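Local coordinates for UPF0270 protein PA3463 (Pseudomonas aeruginosa, PDB 1Y0N), which is of unknown function and belongs to the uncharacterised UPF0270 family, at residues A[45-57]-A[62-74]. Sequence-based numbering, arbitrary orientation.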
loop_
_atom_site.group_PDB
_atom_site.type_symbol
_atom_site.label_atom_id
_atom_site.label_comp_id
_atom_site.label_asym_id
_atom_site.label_seq_id
_atom_site.Cartn_x
_atom_site.Cartn_y
_atom_site.Cartn_z
ATOM N N HIS A 45 -4.151 9.435 0.370
ATOM C CA HIS A 45 -3.327 10.645 0.155
ATOM C C HIS A 45 -1.837 10.279 0.232
ATOM O O HIS A 45 -1.039 10.742 -0.588
ATOM C CB HIS A 45 -3.654 11.680 1.207
ATOM C CG HIS A 45 -3.061 13.029 0.938
ATOM N ND1 HIS A 45 -3.375 13.771 -0.170
ATOM C CD2 HIS A 45 -2.200 13.781 1.669
ATOM C CE1 HIS A 45 -2.732 14.925 -0.121
ATOM N NE2 HIS A 45 -1.994 14.944 0.973
ATOM N N ALA A 46 -1.490 9.477 1.235
ATOM C CA ALA A 46 -0.117 8.990 1.451
ATOM C C ALA A 46 0.331 8.205 0.195
ATOM O O ALA A 46 1.476 8.374 -0.272
ATOM C CB ALA A 46 -0.044 8.129 2.684
ATOM N N LEU A 47 -0.591 7.411 -0.411
ATOM C CA LEU A 47 -0.258 6.691 -1.677
ATOM C C LEU A 47 -0.034 7.664 -2.831
ATOM O O LEU A 47 0.970 7.531 -3.639
ATOM C CB LEU A 47 -1.386 5.705 -2.085
ATOM C CG LEU A 47 -1.510 4.405 -1.294
ATOM C CD1 LEU A 47 -2.860 3.849 -1.758
ATOM C CD2 LEU A 47 -0.306 3.513 -1.723
ATOM N N ARG A 48 -0.932 8.663 -2.914
ATOM C CA ARG A 48 -0.750 9.748 -3.899
ATOM C C ARG A 48 0.564 10.547 -3.719
ATOM O O ARG A 48 1.177 10.994 -4.708
ATOM C CB ARG A 48 -1.944 10.735 -3.953
ATOM C CG ARG A 48 -3.224 10.065 -4.554
ATOM C CD ARG A 48 -4.364 11.090 -4.734
ATOM N NE ARG A 48 -4.717 11.770 -3.483
ATOM C CZ ARG A 48 -5.796 11.479 -2.733
ATOM N NH1 ARG A 48 -6.589 10.457 -3.048
ATOM N NH2 ARG A 48 -6.044 12.208 -1.645
ATOM N N ARG A 49 0.975 10.750 -2.485
ATOM C CA ARG A 49 2.254 11.490 -2.217
ATOM C C ARG A 49 3.520 10.566 -2.324
ATOM O O ARG A 49 4.681 11.011 -2.138
ATOM C CB ARG A 49 2.193 12.110 -0.818
ATOM C CG ARG A 49 1.140 13.266 -0.621
ATOM C CD ARG A 49 1.226 13.766 0.756
ATOM N NE ARG A 49 2.610 14.058 1.056
ATOM C CZ ARG A 49 3.254 15.201 0.754
ATOM N NH1 ARG A 49 2.596 16.254 0.252
ATOM N NH2 ARG A 49 4.556 15.275 0.995
ATOM N N GLY A 50 3.295 9.298 -2.598
ATOM C CA GLY A 50 4.352 8.278 -2.596
ATOM C C GLY A 50 4.996 7.993 -1.266
ATOM O O GLY A 50 6.075 7.382 -1.222
ATOM N N GLU A 51 4.332 8.367 -0.170
ATOM C CA GLU A 51 4.851 8.100 1.177
ATOM C C GLU A 51 4.414 6.747 1.744
ATOM O O GLU A 51 4.984 6.294 2.703
ATOM C CB GLU A 51 4.500 9.281 2.113
ATOM C CG GLU A 51 5.266 10.565 1.556
ATOM C CD GLU A 51 4.849 11.912 2.218
ATOM O OE1 GLU A 51 3.703 11.982 2.787
ATOM O OE2 GLU A 51 5.685 12.875 2.138
ATOM N N ALA A 52 3.400 6.133 1.098
ATOM C CA ALA A 52 3.035 4.691 1.205
ATOM C C ALA A 52 3.140 4.158 -0.196
ATOM O O ALA A 52 2.961 4.906 -1.143
ATOM C CB ALA A 52 1.551 4.513 1.733
ATOM N N VAL A 53 3.516 2.881 -0.301
ATOM C CA VAL A 53 3.675 2.194 -1.555
ATOM C C VAL A 53 3.021 0.811 -1.416
ATOM O O VAL A 53 2.593 0.402 -0.294
ATOM C CB VAL A 53 5.204 2.020 -1.959
ATOM C CG1 VAL A 53 5.922 3.410 -2.091
ATOM C CG2 VAL A 53 5.930 1.131 -0.915
ATOM N N ILE A 54 2.909 0.121 -2.554
ATOM C CA ILE A 54 2.372 -1.221 -2.559
ATOM C C ILE A 54 3.423 -2.191 -3.058
ATOM O O ILE A 54 3.928 -2.034 -4.140
ATOM C CB ILE A 54 1.110 -1.323 -3.420
ATOM C CG1 ILE A 54 0.031 -0.431 -2.749
ATOM C CG2 ILE A 54 0.633 -2.813 -3.479
ATOM C CD1 ILE A 54 -0.974 0.022 -3.653
ATOM N N LEU A 55 3.707 -3.175 -2.234
ATOM C CA LEU A 55 4.597 -4.255 -2.565
ATOM C C LEU A 55 3.836 -5.497 -3.033
ATOM O O LEU A 55 2.865 -5.926 -2.423
ATOM C CB LEU A 55 5.461 -4.621 -1.352
ATOM C CG LEU A 55 6.561 -3.666 -0.917
ATOM C CD1 LEU A 55 7.356 -4.416 0.142
ATOM C CD2 LEU A 55 7.550 -3.218 -2.096
ATOM N N PHE A 56 4.318 -6.075 -4.106
ATOM C CA PHE A 56 3.712 -7.275 -4.673
ATOM C C PHE A 56 4.716 -8.437 -4.773
ATOM O O PHE A 56 5.811 -8.225 -5.248
ATOM C CB PHE A 56 3.236 -6.986 -6.098
ATOM C CG PHE A 56 2.613 -8.183 -6.766
ATOM C CD1 PHE A 56 1.398 -8.723 -6.285
ATOM C CD2 PHE A 56 3.261 -8.819 -7.812
ATOM C CE1 PHE A 56 0.803 -9.844 -6.913
ATOM C CE2 PHE A 56 2.662 -9.959 -8.435
ATOM C CZ PHE A 56 1.442 -10.452 -7.949
ATOM N N ASP A 57 4.303 -9.626 -4.316
ATOM C CA ASP A 57 5.114 -10.849 -4.343
ATOM C C ASP A 57 4.631 -11.761 -5.475
ATOM O O ASP A 57 3.555 -12.299 -5.392
ATOM C CB ASP A 57 4.935 -11.611 -3.033
ATOM C CG ASP A 57 5.877 -12.846 -2.907
ATOM O OD1 ASP A 57 6.745 -13.063 -3.808
ATOM O OD2 ASP A 57 5.759 -13.575 -1.886
ATOM N N GLN A 62 0.615 -12.184 -3.571
ATOM C CA GLN A 62 0.037 -11.329 -2.540
ATOM C C GLN A 62 0.603 -9.876 -2.566
ATOM O O GLN A 62 1.741 -9.643 -2.916
ATOM C CB GLN A 62 0.266 -11.979 -1.178
ATOM C CG GLN A 62 -0.876 -12.815 -0.643
ATOM C CD GLN A 62 -0.841 -12.913 0.915
ATOM O OE1 GLN A 62 -0.054 -13.687 1.487
ATOM N NE2 GLN A 62 -1.700 -12.129 1.590
ATOM N N CYS A 63 -0.254 -8.924 -2.196
ATOM C CA CYS A 63 0.056 -7.495 -2.131
ATOM C C CYS A 63 0.039 -7.053 -0.699
ATOM O O CYS A 63 -0.701 -7.608 0.148
ATOM C CB CYS A 63 -0.995 -6.640 -2.873
ATOM S SG CYS A 63 -0.765 -6.465 -4.650
ATOM N N GLN A 64 0.814 -6.015 -0.427
ATOM C CA GLN A 64 0.664 -5.314 0.842
ATOM C C GLN A 64 1.019 -3.798 0.749
ATOM O O GLN A 64 1.984 -3.415 0.124
ATOM C CB GLN A 64 1.537 -6.008 1.911
ATOM C CG GLN A 64 1.415 -5.395 3.290
ATOM C CD GLN A 64 1.867 -6.329 4.344
ATOM O OE1 GLN A 64 2.166 -5.928 5.470
ATOM N NE2 GLN A 64 1.923 -7.611 3.991
ATOM N N LEU A 65 0.204 -2.975 1.401
ATOM C CA LEU A 65 0.474 -1.568 1.523
ATOM C C LEU A 65 1.475 -1.387 2.660
ATOM O O LEU A 65 1.310 -2.020 3.704
ATOM C CB LEU A 65 -0.790 -0.815 1.898
ATOM C CG LEU A 65 -1.116 0.308 0.941
ATOM C CD1 LEU A 65 -2.446 -0.160 0.320
ATOM C CD2 LEU A 65 -1.335 1.598 1.635
ATOM N N MET A 66 2.514 -0.577 2.423
ATOM C CA MET A 66 3.548 -0.283 3.432
ATOM C C MET A 66 3.948 1.204 3.366
ATOM O O MET A 66 3.931 1.814 2.311
ATOM C CB MET A 66 4.800 -1.200 3.212
ATOM C CG MET A 66 4.688 -2.708 3.805
ATOM S SD MET A 66 6.263 -3.532 3.699
ATOM C CE MET A 66 6.802 -2.921 5.295
ATOM N N LEU A 67 4.333 1.776 4.490
ATOM C CA LEU A 67 4.992 3.086 4.494
ATOM C C LEU A 67 6.370 2.934 3.803
ATOM O O LEU A 67 7.098 1.981 4.055
ATOM C CB LEU A 67 5.223 3.601 5.932
ATOM C CG LEU A 67 4.005 4.073 6.750
ATOM C CD1 LEU A 67 4.369 4.461 8.209
ATOM C CD2 LEU A 67 3.365 5.242 6.017
ATOM N N ARG A 68 6.654 3.810 2.876
ATOM C CA ARG A 68 7.991 3.874 2.200
ATOM C C ARG A 68 9.125 3.767 3.227
ATOM O O ARG A 68 10.120 3.137 2.953
ATOM C CB ARG A 68 8.132 5.210 1.446
ATOM C CG ARG A 68 9.491 5.319 0.662
ATOM C CD ARG A 68 9.616 6.714 -0.040
ATOM N NE ARG A 68 8.707 6.727 -1.175
ATOM C CZ ARG A 68 8.953 6.165 -2.349
ATOM N NH1 ARG A 68 10.136 5.604 -2.638
ATOM N NH2 ARG A 68 7.994 6.154 -3.240
ATOM N N SER A 69 8.955 4.423 4.386
ATOM C CA SER A 69 9.932 4.457 5.487
ATOM C C SER A 69 10.204 3.087 6.123
ATOM O O SER A 69 11.269 2.860 6.690
ATOM C CB SER A 69 9.513 5.467 6.536
ATOM O OG SER A 69 8.394 5.008 7.305
ATOM N N GLU A 70 9.257 2.158 5.995
ATOM C CA GLU A 70 9.428 0.780 6.493
ATOM C C GLU A 70 9.946 -0.247 5.469
ATOM O O GLU A 70 10.209 -1.429 5.788
ATOM C CB GLU A 70 8.110 0.368 7.186
ATOM C CG GLU A 70 7.820 1.475 8.263
ATOM C CD GLU A 70 6.654 1.130 9.155
ATOM O OE1 GLU A 70 5.959 0.218 8.701
ATOM O OE2 GLU A 70 6.463 1.754 10.275
ATOM N N VAL A 71 10.112 0.221 4.244
ATOM C CA VAL A 71 10.591 -0.597 3.164
ATOM C C VAL A 71 12.142 -0.530 3.070
ATOM O O VAL A 71 12.714 0.564 3.053
ATOM C CB VAL A 71 9.910 -0.223 1.812
ATOM C CG1 VAL A 71 10.298 -1.171 0.750
ATOM C CG2 VAL A 71 8.364 -0.251 1.939
ATOM N N PRO A 72 12.814 -1.727 3.045
ATOM C CA PRO A 72 14.237 -1.775 2.770
ATOM C C PRO A 72 14.620 -1.102 1.478
ATOM O O PRO A 72 13.913 -1.253 0.478
ATOM C CB PRO A 72 14.532 -3.296 2.637
ATOM C CG PRO A 72 13.509 -3.955 3.566
ATOM C CD PRO A 72 12.261 -3.070 3.412
ATOM N N ALA A 73 15.801 -0.464 1.457
ATOM C CA ALA A 73 16.193 0.286 0.258
ATOM C C ALA A 73 16.208 -0.607 -0.978
ATOM O O ALA A 73 15.870 -0.157 -2.069
ATOM C CB ALA A 73 17.568 1.014 0.449
ATOM N N GLU A 74 16.646 -1.858 -0.793
ATOM C CA GLU A 74 16.713 -2.848 -1.862
ATOM C C GLU A 74 15.360 -3.027 -2.591
ATOM O O GLU A 74 15.332 -3.229 -3.772
ATOM C CB GLU A 74 17.181 -4.187 -1.265
ATOM C CG GLU A 74 17.634 -5.235 -2.318
ATOM C CD GLU A 74 18.748 -4.701 -3.227
ATOM O OE1 GLU A 74 19.725 -4.104 -2.715
ATOM O OE2 GLU A 74 18.635 -4.854 -4.453
HETATM O O HOH W 1 6.807 6.880 4.322
#
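Arg68 turns its guanidinium side-on to Gly50, and both Arg68 NE (2.7 Å) and NH2 (3.0 Å) donate to Gly50 O. That oxygen lies within 6° of the guanidinium plane, so two bonds to one atom fix the group's rotation. The side chain runs extended until it bends at chi3, which brings NE back to the carbonyl. Val53 crosses it at about a right angle, with Val53 CG1 over one guanidinium face, 3.6 Å from Arg68 NH2. Gly50, with positive phi, closes helix 36-48 in a Schellman motif; the two bonds to Gly50 O therefore join this helix end to the residue after strand 63-67.

Between the strands, paired amides of Val53 with Met66 and of Leu55 with Gln64 bond in both directions, and Asp57 N donates to Gln62 O. On the face carrying Ile54, Phe56, Cys63 and Leu65, Leu65 meets Leu47 tip to tip, CD2 to CD2 at 4.0 Å, while Leu65 CG lies against Ile54 CG1; Leu18 and Phe22 of helix 12-24 also touch Leu65. Farther along, Cys63 SG makes a sulfur-aromatic contact at the edge of the Phe56 ring, 3.5 Å from Phe56 CD1, its direction from the ring centre 74° off the normal. On the other face Leu55 CD1 meets Met66 SD at 3.8 Å, and Val53 CG2 meets Val71 CG2. The reciprocal bonds and short connection establish an antiparallel beta hairpin, consistent with strand axes 4.6 Å apart at 147°; strand 3-4 flanks 52-56, completing a small three-stranded sheet, one face packed on helices.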